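Local coordinates for protein sulfite reductase [ferredoxin] (Mycobacterium tuberculosis, PDB 1ZJ8) that probably reduces sulfite to sulfide with electrons from ferredoxin, using one siroheme and one [4Fe-4S] cluster, to supply sulfur for amino acids and cofactors, at residues V343-Q346 against L352-V355. Numbering follows the deposited sequence.
Sequences VGVQ and LNAV
Gln346 and Ala354 face each other as a hydrogen-bonded antiparallel pair and carry both backbone bonds of this contact. Gln346 N donates to Ala354 O at 2.8 Å, and Ala354 N returns a bond to Gln346 O at 2.9 Å. On the same face of the sheet, Gln346 CG rests on the Ala354 methyl, CG to CB 4.0 Å. With chi1 at 69°, CG sits between the backbone N and the carbonyl carbon; beyond it the chain extends, and NE2 is hydrogen-bonded to His342 ND1. One step back lies the non-hydrogen-bonded pair Val345 and Val355, whose methyls meet on the other face, CG2 to CG2 4.3 Å. Val345 CG1, anti to its own backbone N (chi1 -173°), lies 3.9 Å from Asn353 OD1, the two side chains passing at a slant. The Asn353 amide is held by two bonds: ND2 donates to Asp399 OD1, at the start of helix 399-411, and to Ile397 O, at the end of strand 392-397. That helix also covers the valine face, Leu402 touching both Val345 and Val355, while Ile406 and Leu409 pack on Val355.

The segments belong to the beta hairpin of strands 344-347 and 353-357 within a ferredoxin-like half domain, away from the siroheme and the cluster; residues 344-346 and 353-355 run nearly antiparallel, 164° between their directions. Strand 344-347 is an outermost strand of a five-stranded antiparallel sheet within this chain, and 353-357 is held on its other side by 392-397, through backbone bonds of Asn353 with Ile397 and Val355 with Ile394. The edge strand is thus joined by reciprocal main-chain bonds and one side-chain contact on each face, whereas the side-chain amide of buried Asn353 gives its N-H groups to Ile397 and Asp399, linking the hairpin to the neighbouring strand and the helix that follows it.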
ATOM      1  N   VAL A 343      15.493  -0.236  -5.817  1.00 30.95           N
ATOM      2  CA  VAL A 343      15.656   0.334  -7.144  1.00 31.19           C
ATOM      3  C   VAL A 343      17.123   0.251  -7.635  1.00 31.10           C
ATOM      4  O   VAL A 343      18.053   0.488  -6.869  1.00 30.99           O
ATOM      5  CB  VAL A 343      15.102   1.775  -7.168  1.00 31.15           C
ATOM      6  CG1 VAL A 343      15.753   2.613  -8.250  1.00 31.49           C
ATOM      7  CG2 VAL A 343      13.572   1.740  -7.345  1.00 30.89           C
ATOM      8  N   GLY A 344      17.322  -0.087  -8.912  1.00 31.06           N
ATOM      9  CA  GLY A 344      18.672  -0.225  -9.471  1.00 30.90           C
ATOM     10  C   GLY A 344      19.064  -1.684  -9.548  1.00 31.15           C
ATOM     11  O   GLY A 344      18.199  -2.567  -9.399  1.00 32.43           O
ATOM     12  N   VAL A 345      20.352  -1.953  -9.767  1.00 30.61           N
ATOM     13  CA  VAL A 345      20.838  -3.321  -9.995  1.00 30.20           C
ATOM     14  C   VAL A 345      21.489  -3.839  -8.736  1.00 30.12           C
ATOM     15  O   VAL A 345      22.241  -3.107  -8.093  1.00 29.95           O
ATOM     16  CB  VAL A 345      21.876  -3.394 -11.139  1.00 29.81           C
ATOM     17  CG1 VAL A 345      22.210  -4.837 -11.446  1.00 29.92           C
ATOM     18  CG2 VAL A 345      21.375  -2.711 -12.379  1.00 29.58           C
ATOM     19  N   GLN A 346      21.204  -5.091  -8.379  1.00 30.21           N
ATOM     20  CA  GLN A 346      21.887  -5.741  -7.247  1.00 30.52           C
ATOM     21  C   GLN A 346      22.178  -7.216  -7.511  1.00 30.75           C
ATOM     22  O   GLN A 346      21.496  -7.852  -8.301  1.00 31.24           O
ATOM     23  CB  GLN A 346      21.133  -5.544  -5.926  1.00 30.08           C
ATOM     24  CG  GLN A 346      19.826  -6.263  -5.811  1.00 30.35           C
ATOM     25  CD  GLN A 346      19.241  -6.139  -4.428  1.00 30.95           C
ATOM     26  OE1 GLN A 346      19.713  -6.792  -3.492  1.00 33.53           O
ATOM     27  NE2 GLN A 346      18.201  -5.309  -4.280  1.00 31.46           N
ATOM     28  N   LEU A 352      22.994 -14.364 -10.148  1.00 28.66           N
ATOM     29  CA  LEU A 352      22.450 -13.499 -11.181  1.00 28.70           C
ATOM     30  C   LEU A 352      22.173 -12.089 -10.627  1.00 28.61           C
ATOM     31  O   LEU A 352      22.698 -11.710  -9.581  1.00 28.65           O
ATOM     32  CB  LEU A 352      21.178 -14.122 -11.773  1.00 29.06           C
ATOM     33  CG  LEU A 352      21.365 -15.541 -12.312  1.00 29.25           C
ATOM     34  CD1 LEU A 352      20.043 -16.088 -12.874  1.00 29.46           C
ATOM     35  CD2 LEU A 352      22.495 -15.593 -13.340  1.00 28.46           C
ATOM     36  N   ASN A 353      21.372 -11.294 -11.336  1.00 28.38           N
ATOM     37  CA  ASN A 353      21.063  -9.947 -10.896  1.00 28.14           C
ATOM     38  C   ASN A 353      19.596  -9.677 -10.758  1.00 28.02           C
ATOM     39  O   ASN A 353      18.780 -10.228 -11.481  1.00 28.23           O
ATOM     40  CB  ASN A 353      21.593  -8.929 -11.894  1.00 28.38           C
ATOM     41  CG  ASN A 353      23.086  -8.956 -12.005  1.00 28.11           C
ATOM     42  OD1 ASN A 353      23.809  -8.356 -11.192  1.00 25.62           O
ATOM     43  ND2 ASN A 353      23.570  -9.659 -13.032  1.00 28.95           N
ATOM     44  N   ALA A 354      19.270  -8.786  -9.836  1.00 28.21           N
ATOM     45  CA  ALA A 354      17.953  -8.152  -9.776  1.00 28.42           C
ATOM     46  C   ALA A 354      18.038  -6.686 -10.227  1.00 28.41           C
ATOM     47  O   ALA A 354      18.944  -5.957  -9.834  1.00 28.51           O
ATOM     48  CB  ALA A 354      17.398  -8.207  -8.344  1.00 28.71           C
ATOM     49  N   VAL A 355      17.053  -6.249 -10.992  1.00 28.33           N
ATOM     50  CA  VAL A 355      17.009  -4.898 -11.538  1.00 28.46           C
ATOM     51  C   VAL A 355      15.684  -4.266 -11.115  1.00 28.38           C
ATOM     52  O   VAL A 355      14.625  -4.772 -11.459  1.00 28.33           O
ATOM     53  CB  VAL A 355      17.095  -4.963 -13.089  1.00 28.67           C
ATOM     54  CG1 VAL A 355      16.901  -3.604 -13.738  1.00 28.16           C
ATOM     55  CG2 VAL A 355      18.413  -5.579 -13.496  1.00 28.89           C
TER